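Local coordinates for protein aldo-keto reductase 2E (Bombyx mori, PDB 3WCZ) that reduces 3-dehydroecdysone in an NADP-dependent reaction and may thereby take part in regulating the silkworm's moults, at residues G242-R247 / F273-T278; Q97-L102 / Q144-L149; Q39-A44 / Q66-A71; N187-L192 / N291-D296. One frame throughout, in Å; residues are numbered along the deposited sequence. Where two conformers were deposited one is given.

Contact 1 (G242-R247 / F273-T278); sequences GQILLR and FDFQLT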
loop_
_atom_site.group_PDB
_atom_site.type_symbol
_atom_site.label_atom_id
_atom_site.label_comp_id
_atom_site.label_asym_id
_atom_site.label_seq_id
_atom_site.Cartn_x
_atom_site.Cartn_y
_atom_site.Cartn_z
ATOM N N GLY A 242 1.046 -6.310 -16.983
ATOM C CA GLY A 242 0.914 -6.095 -15.551
ATOM C C GLY A 242 2.253 -6.289 -14.860
ATOM O O GLY A 242 2.619 -5.542 -13.941
ATOM N N GLN A 243 2.997 -7.329 -15.233
ATOM C CA GLN A 243 4.290 -7.578 -14.623
ATOM C C GLN A 243 5.292 -6.469 -14.943
ATOM O O GLN A 243 6.131 -6.131 -14.105
ATOM C CB GLN A 243 4.815 -8.960 -15.006
ATOM C CG GLN A 243 3.982 -10.071 -14.421
ATOM C CD GLN A 243 4.265 -11.440 -15.023
ATOM O OE1 GLN A 243 4.442 -11.582 -16.246
ATOM N NE2 GLN A 243 4.335 -12.447 -14.182
ATOM N N ILE A 244 5.232 -5.925 -16.164
ATOM C CA ILE A 244 6.079 -4.794 -16.508
ATOM C C ILE A 244 5.789 -3.595 -15.600
ATOM O O ILE A 244 6.713 -2.955 -15.089
ATOM C CB ILE A 244 5.884 -4.393 -18.007
ATOM C CG1 ILE A 244 6.285 -5.518 -18.965
ATOM C CG2 ILE A 244 6.643 -3.108 -18.332
ATOM C CD1 ILE A 244 7.702 -5.982 -18.823
ATOM N N LEU A 245 4.509 -3.303 -15.408
ATOM C CA LEU A 245 4.124 -2.171 -14.569
ATOM C C LEU A 245 4.576 -2.325 -13.129
ATOM O O LEU A 245 5.027 -1.353 -12.518
ATOM C CB LEU A 245 2.614 -1.999 -14.607
ATOM C CG LEU A 245 2.041 -1.584 -15.976
ATOM C CD1 LEU A 245 0.535 -1.631 -15.983
ATOM C CD2 LEU A 245 2.502 -0.179 -16.380
ATOM N N LEU A 246 4.474 -3.544 -12.609
ATOM C CA LEU A 246 4.910 -3.791 -11.239
ATOM C C LEU A 246 6.447 -3.780 -11.144
ATOM O O LEU A 246 7.014 -3.238 -10.172
ATOM C CB LEU A 246 4.330 -5.103 -10.741
ATOM C CG LEU A 246 2.815 -5.144 -10.675
ATOM C CD1 LEU A 246 2.334 -6.523 -10.314
ATOM C CD2 LEU A 246 2.261 -4.137 -9.667
ATOM N N ARG A 247 7.144 -4.344 -12.127
ATOM C CA ARG A 247 8.602 -4.356 -12.098
ATOM C C ARG A 247 9.138 -2.926 -12.202
ATOM O O ARG A 247 10.152 -2.592 -11.570
ATOM C CB ARG A 247 9.163 -5.226 -13.224
ATOM C CG ARG A 247 10.713 -5.298 -13.234
ATOM C CD ARG A 247 11.305 -6.066 -12.064
ATOM N NE ARG A 247 12.581 -5.474 -11.678
ATOM C CZ ARG A 247 13.388 -5.968 -10.741
ATOM N NH1 ARG A 247 13.114 -7.104 -10.138
ATOM N NH2 ARG A 247 14.511 -5.324 -10.431
ATOM N N PHE A 273 10.998 -11.249 -10.296
ATOM C CA PHE A 273 12.384 -11.272 -9.822
ATOM C C PHE A 273 13.323 -12.087 -10.691
ATOM O O PHE A 273 14.449 -12.363 -10.289
ATOM C CB PHE A 273 12.403 -11.650 -8.333
ATOM C CG PHE A 273 11.530 -10.734 -7.541
ATOM C CD1 PHE A 273 11.943 -9.434 -7.294
ATOM C CD2 PHE A 273 10.245 -11.109 -7.162
ATOM C CE1 PHE A 273 11.119 -8.554 -6.669
ATOM C CE2 PHE A 273 9.408 -10.204 -6.516
ATOM C CZ PHE A 273 9.858 -8.938 -6.275
ATOM N N ASP A 274 12.877 -12.369 -11.906
ATOM C CA ASP A 274 13.713 -13.030 -12.892
ATOM C C ASP A 274 14.003 -12.106 -14.088
ATOM O O ASP A 274 14.517 -12.560 -15.116
ATOM C CB ASP A 274 13.060 -14.358 -13.321
ATOM C CG ASP A 274 11.722 -14.184 -14.000
ATOM O OD1 ASP A 274 11.115 -13.102 -13.887
ATOM O OD2 ASP A 274 11.229 -15.165 -14.634
ATOM N N PHE A 275 13.732 -10.814 -13.941
ATOM C CA PHE A 275 14.051 -9.814 -14.954
ATOM C C PHE A 275 14.094 -8.465 -14.304
ATOM O O PHE A 275 13.669 -8.314 -13.156
ATOM C CB PHE A 275 13.032 -9.814 -16.118
ATOM C CG PHE A 275 11.742 -9.085 -15.839
ATOM C CD1 PHE A 275 10.810 -9.579 -14.920
ATOM C CD2 PHE A 275 11.437 -7.919 -16.518
ATOM C CE1 PHE A 275 9.606 -8.907 -14.703
ATOM C CE2 PHE A 275 10.245 -7.290 -16.329
ATOM C CZ PHE A 275 9.332 -7.779 -15.419
ATOM N N GLN A 276 14.558 -7.473 -15.032
ATOM C CA GLN A 276 14.519 -6.103 -14.583
ATOM C C GLN A 276 14.489 -5.180 -15.769
ATOM O O GLN A 276 14.884 -5.552 -16.887
ATOM C CB GLN A 276 15.744 -5.743 -13.731
ATOM C CG GLN A 276 17.032 -5.641 -14.560
ATOM C CD GLN A 276 18.266 -5.831 -13.723
ATOM O OE1 GLN A 276 18.730 -6.962 -13.550
ATOM N NE2 GLN A 276 18.780 -4.746 -13.165
ATOM N N LEU A 277 13.956 -3.989 -15.580
ATOM C CA LEU A 277 13.946 -2.976 -16.630
ATOM C C LEU A 277 15.254 -2.202 -16.682
ATOM O O LEU A 277 15.959 -2.053 -15.672
ATOM C CB LEU A 277 12.797 -2.014 -16.413
ATOM C CG LEU A 277 11.398 -2.622 -16.360
ATOM C CD1 LEU A 277 10.332 -1.558 -16.320
ATOM C CD2 LEU A 277 11.119 -3.522 -17.535
ATOM N N THR A 278 15.585 -1.682 -17.848
ATOM C CA THR A 278 16.778 -0.864 -17.966
ATOM C C THR A 278 16.468 0.565 -17.541
ATOM O O THR A 278 15.292 0.966 -17.432
ATOM C CB THR A 278 17.273 -0.800 -19.385
ATOM O OG1 THR A 278 16.288 -0.147 -20.177
ATOM C CG2 THR A 278 17.541 -2.167 -19.946
#
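R247 on helix 241-251 packs against F275, which sits in the loop between helices 263-270 and 279-286, on the outside of the TIM barrel of this aldo-keto reductase. The aliphatic root of the arginine makes a CH-pi contact. R247 CG stands over one face of the F275 ring, 3.9 Å from its centroid and 27° off the normal, displaced toward the rim, while R247 CB comes to 3.4 Å from F275 CZ.

The polar end works differently. With CG anti to the backbone N and bends at chi2 (69°) and chi3, the chain slides past the ring against the run of F275 and brings the guanidinium against the loop backbone. F275 O lies over its face, 3.3 Å from R247 NH1, at an angle too poor for a hydrogen bond, and Q276 CB covers the same face. The real grip comes from outside: NH2 makes a salt bridge to D251, which also takes the N-H of L277, and NH1 donates to L272 O. A leucine in its place would probably leave D251 without its charged mate and the carbonyl of L272 without its donor, freeing the loop to shift.

Purely apolar packing flanks this: I244 CD1 reaches F275 CE2 at 3.8 Å, the two side chains crossing at about a right angle, and L277 CD2 at 4.4 Å. The side chain of Q243 turns instead to S240 and to the backbone of Q268, an NADP-binding residue, but its carbonyl joins the contact: Q243 O, the acceptor for R247 N, lies in the plane of the F275 ring, 3.8 Å from CZ.

Contact 2 (Q97-L102 / Q144-L149); sequences QVVPAL and QDARQL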
loop_
_atom_site.group_PDB
_atom_site.type_symbol
_atom_site.label_atom_id
_atom_site.label_comp_id
_atom_site.label_asym_id
_atom_site.label_seq_id
_atom_site.Cartn_x
_atom_site.Cartn_y
_atom_site.Cartn_z
ATOM N N GLN A 97 -6.964 7.781 20.781
ATOM C CA GLN A 97 -7.772 6.894 19.940
ATOM C C GLN A 97 -6.929 5.878 19.180
ATOM O O GLN A 97 -7.461 4.887 18.694
ATOM C CB GLN A 97 -8.566 7.708 18.922
ATOM C CG GLN A 97 -9.617 8.568 19.538
ATOM C CD GLN A 97 -10.322 9.353 18.442
ATOM O OE1 GLN A 97 -9.737 10.261 17.823
ATOM N NE2 GLN A 97 -11.578 8.990 18.166
ATOM N N VAL A 98 -5.634 6.122 19.062
ATOM C CA VAL A 98 -4.798 5.330 18.161
ATOM C C VAL A 98 -4.668 3.889 18.649
ATOM O O VAL A 98 -4.923 2.934 17.879
ATOM C CB VAL A 98 -3.424 6.009 17.936
ATOM C CG1 VAL A 98 -2.505 5.160 17.055
ATOM C CG2 VAL A 98 -3.604 7.398 17.328
ATOM N N VAL A 99 -4.276 3.683 19.895
ATOM C CA VAL A 99 -4.112 2.335 20.400
ATOM C C VAL A 99 -5.438 1.555 20.357
ATOM O O VAL A 99 -5.449 0.419 19.881
ATOM C CB VAL A 99 -3.392 2.318 21.790
ATOM C CG1 VAL A 99 -3.477 0.952 22.452
ATOM C CG2 VAL A 99 -1.927 2.722 21.616
ATOM N N PRO A 100 -6.552 2.139 20.857
ATOM C CA PRO A 100 -7.811 1.400 20.755
ATOM C C PRO A 100 -8.219 1.083 19.312
ATOM O O PRO A 100 -8.794 0.015 19.065
ATOM C CB PRO A 100 -8.813 2.336 21.453
ATOM C CG PRO A 100 -7.979 3.072 22.456
ATOM C CD PRO A 100 -6.662 3.303 21.757
ATOM N N ALA A 101 -7.958 1.991 18.377
ATOM C CA ALA A 101 -8.307 1.701 16.987
ATOM C C ALA A 101 -7.486 0.514 16.470
ATOM O O ALA A 101 -7.992 -0.343 15.735
ATOM C CB ALA A 101 -8.089 2.921 16.104
ATOM N N LEU A 102 -6.222 0.471 16.854
ATOM C CA LEU A 102 -5.367 -0.660 16.464
ATOM C C LEU A 102 -5.859 -1.958 17.100
ATOM O O LEU A 102 -5.913 -3.007 16.443
ATOM C CB LEU A 102 -3.920 -0.399 16.816
ATOM C CG LEU A 102 -2.938 -1.554 16.582
ATOM C CD1 LEU A 102 -2.962 -2.045 15.148
ATOM C CD2 LEU A 102 -1.542 -1.118 16.908
ATOM N N GLN A 144 3.542 6.143 18.033
ATOM C CA GLN A 144 4.747 5.834 18.807
ATOM C C GLN A 144 4.379 5.003 20.020
ATOM O O GLN A 144 5.072 4.052 20.349
ATOM C CB GLN A 144 5.493 7.129 19.181
ATOM C CG GLN A 144 6.141 7.789 17.977
ATOM C CD GLN A 144 6.733 9.147 18.217
ATOM O OE1 GLN A 144 7.702 9.532 17.516
ATOM N NE2 GLN A 144 6.236 9.865 19.216
ATOM N N ASP A 145 3.261 5.327 20.655
ATOM C CA ASP A 145 2.775 4.543 21.791
ATOM C C ASP A 145 2.426 3.094 21.392
ATOM O O ASP A 145 2.775 2.149 22.098
ATOM C CB ASP A 145 1.532 5.191 22.413
ATOM C CG ASP A 145 1.797 6.550 23.061
ATOM O OD1 ASP A 145 2.952 6.892 23.349
ATOM O OD2 ASP A 145 0.784 7.267 23.255
ATOM N N ALA A 146 1.726 2.923 20.270
ATOM C CA ALA A 146 1.377 1.578 19.810
ATOM C C ALA A 146 2.624 0.742 19.558
ATOM O O ALA A 146 2.623 -0.450 19.859
ATOM C CB ALA A 146 0.553 1.637 18.564
ATOM N N ARG A 147 3.672 1.362 19.016
ATOM C CA ARG A 147 4.935 0.663 18.796
ATOM C C ARG A 147 5.584 0.293 20.142
ATOM O O ARG A 147 6.040 -0.842 20.322
ATOM C CB ARG A 147 5.863 1.548 17.980
ATOM C CG ARG A 147 7.195 0.920 17.590
ATOM C CD ARG A 147 8.127 2.093 17.193
ATOM N NE ARG A 147 9.559 1.895 17.452
ATOM C CZ ARG A 147 10.291 1.064 16.724
ATOM N NH1 ARG A 147 9.705 0.343 15.766
ATOM N NH2 ARG A 147 11.587 0.928 16.957
ATOM N N GLN A 148 5.601 1.224 21.094
ATOM C CA GLN A 148 6.281 0.948 22.363
ATOM C C GLN A 148 5.565 -0.132 23.131
ATOM O O GLN A 148 6.207 -0.905 23.848
ATOM C CB GLN A 148 6.424 2.204 23.214
ATOM C CG GLN A 148 7.341 3.264 22.657
ATOM C CD GLN A 148 8.816 2.838 22.473
ATOM O OE1 GLN A 148 9.268 1.745 22.874
ATOM N NE2 GLN A 148 9.548 3.682 21.767
ATOM N N LEU A 149 4.239 -0.198 23.008
ATOM C CA LEU A 149 3.468 -1.277 23.593
ATOM C C LEU A 149 3.617 -2.639 22.930
ATOM O O LEU A 149 3.121 -3.640 23.460
ATOM C CB LEU A 149 1.999 -0.907 23.597
ATOM C CG LEU A 149 1.606 0.284 24.451
ATOM C CD1 LEU A 149 0.133 0.625 24.153
ATOM C CD2 LEU A 149 1.819 0.056 25.945
#
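V99 puts both of its methyl groups against L149. V99 CG2 lies 3.9 Å from L149 CD1, and CG1 is barely farther off, the two side chains crossing at about a right angle; the leucine is extended at chi2, which carries CD1 out to the valine methyls. On V99, CG1 is anti to the backbone N (chi1 168°), which sets CG2 anti to the carbonyl carbon, turned to the other helix. There the same CG2 also settles 3.9 Å from A146 N and 4.1 Å from A146 CB, and touches D145 CB at 4.3 Å. Helices 95-109 and 136-148 are neighbours in the outer layer of the TIM barrel, with strand 114-119 between them in the chain. The axes of 97-102 and 144-148 pass 9.2 Å apart, their directions 54° apart, and A146, small and buried, lets the backbones approach to 5.6 Å between V99 CA and A146 CA. L102 has its CG anti to the backbone N (chi1 174°), and CD2, the branch that continues the extended chain, reaches A146 CB at 3.8 Å. L102 also packs on I114 and Y117 of strand 114-119 and on A152, on the barrel side. L149 lies at the exposed rim.

Contact 3 (Q39-A44 / Q66-A71); sequences QAVYWA and QGIAEA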
loop_
_atom_site.group_PDB
_atom_site.type_symbol
_atom_site.label_atom_id
_atom_site.label_comp_id
_atom_site.label_asym_id
_atom_site.label_seq_id
_atom_site.Cartn_x
_atom_site.Cartn_y
_atom_site.Cartn_z
ATOM N N GLN A 39 -10.480 -15.405 0.126
ATOM C CA GLN A 39 -9.900 -16.341 -0.827
ATOM C C GLN A 39 -8.627 -15.785 -1.461
ATOM O O GLN A 39 -7.657 -16.523 -1.653
ATOM C CB GLN A 39 -10.942 -16.672 -1.903
ATOM C CG GLN A 39 -10.502 -17.775 -2.871
ATOM C CD GLN A 39 -10.276 -19.094 -2.153
ATOM O OE1 GLN A 39 -11.190 -19.619 -1.512
ATOM N NE2 GLN A 39 -9.053 -19.613 -2.205
ATOM N N ALA A 40 -8.626 -14.491 -1.788
ATOM C CA ALA A 40 -7.451 -13.868 -2.402
ATOM C C ALA A 40 -6.251 -13.899 -1.459
ATOM O O ALA A 40 -5.134 -14.165 -1.876
ATOM C CB ALA A 40 -7.761 -12.446 -2.774
ATOM N N VAL A 41 -6.484 -13.586 -0.187
ATOM C CA VAL A 41 -5.411 -13.646 0.811
ATOM C C VAL A 41 -4.829 -15.048 0.897
ATOM O O VAL A 41 -3.598 -15.234 0.904
ATOM C CB VAL A 41 -5.907 -13.149 2.180
ATOM C CG1 VAL A 41 -4.932 -13.510 3.306
ATOM C CG2 VAL A 41 -6.100 -11.648 2.114
ATOM N N TYR A 42 -5.703 -16.043 0.952
ATOM C CA TYR A 42 -5.242 -17.425 0.969
ATOM C C TYR A 42 -4.426 -17.788 -0.271
ATOM O O TYR A 42 -3.332 -18.320 -0.180
ATOM C CB TYR A 42 -6.425 -18.378 1.130
ATOM C CG TYR A 42 -5.984 -19.800 1.353
ATOM C CD1 TYR A 42 -5.770 -20.275 2.635
ATOM C CD2 TYR A 42 -5.720 -20.646 0.276
ATOM C CE1 TYR A 42 -5.328 -21.565 2.859
ATOM C CE2 TYR A 42 -5.283 -21.935 0.487
ATOM C CZ TYR A 42 -5.107 -22.390 1.785
ATOM O OH TYR A 42 -4.674 -23.679 2.022
ATOM N N TRP A 43 -4.971 -17.484 -1.447
ATOM C CA TRP A 43 -4.273 -17.777 -2.679
ATOM C C TRP A 43 -2.909 -17.066 -2.763
ATOM O O TRP A 43 -1.926 -17.608 -3.272
ATOM C CB TRP A 43 -5.123 -17.360 -3.871
ATOM C CG TRP A 43 -6.147 -18.350 -4.291
ATOM C CD1 TRP A 43 -6.123 -19.698 -4.075
ATOM C CD2 TRP A 43 -7.329 -18.073 -5.059
ATOM N NE1 TRP A 43 -7.219 -20.287 -4.677
ATOM C CE2 TRP A 43 -7.975 -19.315 -5.278
ATOM C CE3 TRP A 43 -7.908 -16.910 -5.569
ATOM C CZ2 TRP A 43 -9.175 -19.417 -5.980
ATOM C CZ3 TRP A 43 -9.102 -17.018 -6.282
ATOM C CH2 TRP A 43 -9.718 -18.261 -6.475
ATOM N N ALA A 44 -2.871 -15.815 -2.301
ATOM C CA ALA A 44 -1.630 -15.047 -2.331
ATOM C C ALA A 44 -0.580 -15.728 -1.478
ATOM O O ALA A 44 0.544 -15.944 -1.912
ATOM C CB ALA A 44 -1.866 -13.622 -1.874
ATOM N N GLN A 66 -9.616 -14.066 8.214
ATOM C CA GLN A 66 -10.074 -15.418 7.859
ATOM C C GLN A 66 -9.063 -16.106 6.938
ATOM O O GLN A 66 -8.753 -17.274 7.141
ATOM C CB GLN A 66 -11.474 -15.385 7.209
ATOM C CG GLN A 66 -12.593 -15.026 8.169
ATOM C CD GLN A 66 -13.886 -14.691 7.422
ATOM O OE1 GLN A 66 -13.895 -14.374 6.233
ATOM N NE2 GLN A 66 -15.006 -14.771 8.137
ATOM N N GLY A 67 -8.581 -15.394 5.927
ATOM C CA GLY A 67 -7.623 -15.940 4.987
ATOM C C GLY A 67 -6.307 -16.282 5.640
ATOM O O GLY A 67 -5.742 -17.351 5.402
ATOM N N ILE A 68 -5.816 -15.390 6.498
ATOM C CA ILE A 68 -4.592 -15.631 7.256
ATOM C C ILE A 68 -4.759 -16.856 8.144
ATOM O O ILE A 68 -3.885 -17.719 8.198
ATOM C CB ILE A 68 -4.206 -14.426 8.104
ATOM C CG1 ILE A 68 -3.741 -13.285 7.187
ATOM C CG2 ILE A 68 -3.163 -14.788 9.146
ATOM C CD1 ILE A 68 -3.550 -11.978 7.876
ATOM N N ALA A 69 -5.893 -16.927 8.837
ATOM C CA ALA A 69 -6.108 -18.033 9.764
ATOM C C ALA A 69 -6.132 -19.362 9.018
ATOM O O ALA A 69 -5.589 -20.366 9.488
ATOM C CB ALA A 69 -7.391 -17.834 10.548
ATOM N N GLU A 70 -6.757 -19.373 7.846
ATOM C CA GLU A 70 -6.801 -20.597 7.038
ATOM C C GLU A 70 -5.412 -20.985 6.521
ATOM O O GLU A 70 -5.038 -22.158 6.529
ATOM C CB GLU A 70 -7.778 -20.444 5.865
ATOM C CG GLU A 70 -9.224 -20.460 6.300
ATOM C CD GLU A 70 -10.212 -20.036 5.222
ATOM O OE1 GLU A 70 -9.801 -19.469 4.189
ATOM O OE2 GLU A 70 -11.433 -20.235 5.456
ATOM N N ALA A 71 -4.614 -19.997 6.116
ATOM C CA ALA A 71 -3.270 -20.278 5.646
ATOM C C ALA A 71 -2.409 -20.862 6.772
ATOM O O ALA A 71 -1.607 -21.766 6.551
ATOM C CB ALA A 71 -2.635 -19.015 5.081
#
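Two consecutive outer helices of the barrel, 35-46 and 61-73, meet where V41 and Y42 straddle G67. The axes of 39-44 and 66-71 approach to 7.8 Å and cross at -38°, and Y42 CA comes within 4.9 Å of G67 CA. Glycine is what permits this: a CB at position 67 would point at the other helix and clash with V41 CB. On the inner side V41 CG1 lies against the bare backbone, 3.8 Å from I68 N, and touches I68 CG1 at 4.1 Å; V41 also rests on L21 of the first barrel strand. On the outer side Y42, with CG anti to its N (chi1 -172°), offers one ring edge to the E70-A71 backbone. Y42 CE1 is 3.7 Å from E70 C, which lies in the ring plane, and Y42 CD1 is 3.8 Å from E70 CB and 4.2 Å from A71 CB. The polar ends look elsewhere, Y42 OH hydrogen-bonding N74 and E70 OE1 making a salt bridge to R38, one turn before Y42 on the same helix. Strand 51-53 links the two helices in the chain, and such side-by-side packing of successive helices round a parallel strand core is typical of the (beta/alpha)8 barrel.

Contact 4 (N187-L192 / N291-D296); sequences NTQEPL and NHRVID. With EDO (1,2-ethanediol), chain F; EDO (1,2-ethanediol), chain E.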
loop_
_atom_site.group_PDB
_atom_site.type_symbol
_atom_site.label_atom_id
_atom_site.label_comp_id
_atom_site.label_asym_id
_atom_site.label_seq_id
_atom_site.Cartn_x
_atom_site.Cartn_y
_atom_site.Cartn_z
ATOM N N ASN A 187 0.982 8.843 -12.658
ATOM C CA ASN A 187 1.129 9.599 -11.398
ATOM C C ASN A 187 2.404 9.092 -10.734
ATOM O O ASN A 187 2.370 8.272 -9.804
ATOM C CB ASN A 187 -0.083 9.429 -10.491
ATOM C CG ASN A 187 -0.116 10.438 -9.344
ATOM O OD1 ASN A 187 -0.419 11.602 -9.563
ATOM N ND2 ASN A 187 0.175 9.995 -8.125
ATOM N N THR A 188 3.539 9.546 -11.236
ATOM C CA THR A 188 4.804 8.907 -10.928
ATOM C C THR A 188 5.468 9.401 -9.627
ATOM O O THR A 188 6.380 8.751 -9.098
ATOM C CB THR A 188 5.787 9.072 -12.078
ATOM O OG1 THR A 188 5.968 10.464 -12.330
ATOM C CG2 THR A 188 5.297 8.391 -13.334
ATOM N N GLN A 189 5.023 10.557 -9.135
ATOM C CA GLN A 189 5.494 11.141 -7.872
ATOM C C GLN A 189 7.006 11.090 -7.721
ATOM O O GLN A 189 7.536 10.716 -6.653
ATOM C CB GLN A 189 4.814 10.501 -6.643
ATOM C CG GLN A 189 3.297 10.509 -6.735
ATOM C CD GLN A 189 2.609 10.786 -5.428
ATOM O OE1 GLN A 189 2.933 11.762 -4.729
ATOM N NE2 GLN A 189 1.632 9.990 -5.106
ATOM N N GLU A 190 7.743 11.518 -8.745
ATOM C CA GLU A 190 9.185 11.377 -8.695
ATOM C C GLU A 190 9.839 12.200 -7.580
ATOM O O GLU A 190 10.658 11.680 -6.827
ATOM C CB GLU A 190 9.806 11.610 -10.075
ATOM C CG GLU A 190 9.407 10.463 -11.042
ATOM C CD GLU A 190 9.485 10.830 -12.524
ATOM O OE1 GLU A 190 10.573 11.194 -12.945
ATOM O OE2 GLU A 190 8.469 10.779 -13.264
ATOM N N PRO A 191 9.488 13.482 -7.449
ATOM C CA PRO A 191 10.123 14.245 -6.374
ATOM C C PRO A 191 9.777 13.724 -4.978
ATOM O O PRO A 191 10.655 13.679 -4.137
ATOM C CB PRO A 191 9.622 15.674 -6.620
ATOM C CG PRO A 191 9.350 15.712 -8.113
ATOM C CD PRO A 191 8.807 14.359 -8.412
ATOM N N LEU A 192 8.534 13.319 -4.738
ATOM C CA LEU A 192 8.175 12.864 -3.402
ATOM C C LEU A 192 8.858 11.549 -3.082
ATOM O O LEU A 192 9.326 11.355 -1.967
ATOM C CB LEU A 192 6.654 12.729 -3.253
ATOM C CG LEU A 192 6.170 12.275 -1.862
ATOM C CD1 LEU A 192 6.722 13.135 -0.741
ATOM C CD2 LEU A 192 4.647 12.243 -1.799
ATOM N N ASN A 291 0.592 13.452 -13.530
ATOM C CA ASN A 291 0.153 13.814 -12.167
ATOM C C ASN A 291 -1.356 13.689 -12.057
ATOM O O ASN A 291 -2.041 14.529 -11.447
ATOM C CB ASN A 291 0.609 15.219 -11.792
ATOM C CG ASN A 291 2.105 15.399 -11.983
ATOM O OD1 ASN A 291 2.923 14.659 -11.438
ATOM N ND2 ASN A 291 2.476 16.372 -12.795
ATOM N N HIS A 292 -1.887 12.610 -12.603
ATOM C CA HIS A 292 -3.313 12.369 -12.622
ATOM C C HIS A 292 -3.571 11.191 -11.705
ATOM O O HIS A 292 -3.192 10.061 -12.013
ATOM C CB HIS A 292 -3.749 12.068 -14.057
ATOM C CG HIS A 292 -5.223 11.862 -14.243
ATOM N ND1 HIS A 292 -5.834 12.060 -15.466
ATOM C CD2 HIS A 292 -6.208 11.483 -13.393
ATOM C CE1 HIS A 292 -7.124 11.816 -15.357
ATOM N NE2 HIS A 292 -7.382 11.467 -14.111
ATOM N N ARG A 293 -4.236 11.460 -10.588
ATOM C CA ARG A 293 -4.448 10.462 -9.557
ATOM C C ARG A 293 -5.630 9.573 -9.844
ATOM O O ARG A 293 -6.717 10.047 -10.189
ATOM C CB ARG A 293 -4.612 11.120 -8.192
ATOM C CG ARG A 293 -3.426 11.928 -7.744
ATOM C CD ARG A 293 -3.788 12.792 -6.528
ATOM N NE ARG A 293 -2.696 13.648 -6.100
ATOM C CZ ARG A 293 -1.703 13.263 -5.313
ATOM N NH1 ARG A 293 -1.634 12.032 -4.845
ATOM N NH2 ARG A 293 -0.757 14.137 -5.011
ATOM N N VAL A 294 -5.433 8.272 -9.703
ATOM C CA VAL A 294 -6.515 7.309 -9.615
ATOM C C VAL A 294 -7.395 7.591 -8.400
ATOM O O VAL A 294 -8.617 7.514 -8.476
ATOM C CB VAL A 294 -5.974 5.864 -9.525
ATOM C CG1 VAL A 294 -7.081 4.865 -9.212
ATOM C CG2 VAL A 294 -5.296 5.478 -10.821
ATOM N N ILE A 295 -6.765 7.903 -7.272
ATOM C CA ILE A 295 -7.494 8.137 -6.016
ATOM C C ILE A 295 -7.676 9.638 -5.823
ATOM O O ILE A 295 -6.740 10.372 -5.522
ATOM C CB ILE A 295 -6.775 7.461 -4.799
ATOM C CG1 ILE A 295 -6.651 5.942 -5.029
ATOM C CG2 ILE A 295 -7.486 7.773 -3.488
ATOM C CD1 ILE A 295 -7.962 5.175 -5.164
ATOM N N ASP A 296 -8.907 10.063 -6.047
ATOM C CA ASP A 296 -9.288 11.466 -6.016
ATOM C C ASP A 296 -9.992 11.750 -4.687
ATOM O O ASP A 296 -11.069 11.225 -4.409
ATOM C CB ASP A 296 -10.193 11.718 -7.227
ATOM C CG ASP A 296 -10.771 13.119 -7.281
ATOM O OD1 ASP A 296 -10.395 13.970 -6.470
ATOM O OD2 ASP A 296 -11.618 13.362 -8.171
HETATM C C1 EDO F . 1.284 12.531 -1.801
HETATM O O1 EDO F . 0.943 12.516 -3.198
HETATM C C2 EDO F . 0.047 12.727 -0.979
HETATM O O2 EDO F . -0.966 11.775 -1.337
HETATM C C1 EDO E . 6.202 16.505 -11.853
HETATM O O1 EDO E . 5.619 16.484 -13.182
HETATM C C2 EDO E . 7.658 16.049 -11.852
HETATM O O2 EDO E . 7.762 14.675 -12.276
HETATM O O HOH W 1 -0.785 9.501 -3.044
HETATM O O HOH W 2 2.866 12.348 -9.807
#
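N187 and R293 meet in a surface contact of direct packing round N187, with no direct hydrogen bond across, supplemented by water and an ethanediol, where the loop after TIM-barrel strand 178-182 is crossed by the C-terminal tail on the cofactor side. N187 OD1 rests 3.5 Å from R293 CG, N187 CB lies 3.5 Å from H292 O, and N187 ND2 stands over a guanidinium face while bonding to E182 O. The E182 carboxylate takes the N-H groups of V294 and I295, and I295 touches the NADP.

The arginine, extended from CG to NE, grips the ethanediol, probably from the crystallisation liquor. R293 NH1 (3.1 Å) and NH2 (3.0 Å, N-H...O angle 151°) both donate in plane to O1 of the diol in chain F. O1 of that diol donates to Q189 OE1 at 2.6 Å, the amide plane standing 83° from the guanidinium. Water 1 adds a weak link to R293 NH1 and accepts from Q189 NE2. With an alanine in place of R293, the amide of N187 would probably lose its cover and the packing of CG on OD1, and the diol oxygen two donors.

A second bridge runs through water 2, which accepts from Q189 N at 2.9 Å and donates to N291 OD1 at 2.8 Å; N289 also bonds this oxygen. N291 ND2 donates almost straight (169°) to O1 of the chain E diol, 3.2 Å away.

In the fold
The four contacts hold different parts of one TIM barrel and do not touch one another. Contacts 2 and 3 each pair neighbouring outer helices across one strand of the barrel, without a hydrogen bond: side-chain methyls meet in contact 2, while in contact 3 a methyl and a ring edge lie on backbone. Contact 3 is the more buried and its helices sit closer, thanks to a glycine. Contact 1, across the centre of the chain from contact 2, fixes a loop to a helix and mixes ring packing with an arginine whose charge is met outside. Contact 4 is the surface case, loop against tail, with water and diol; its segments lie far apart in sequence, so the chain it closes encloses contact 1.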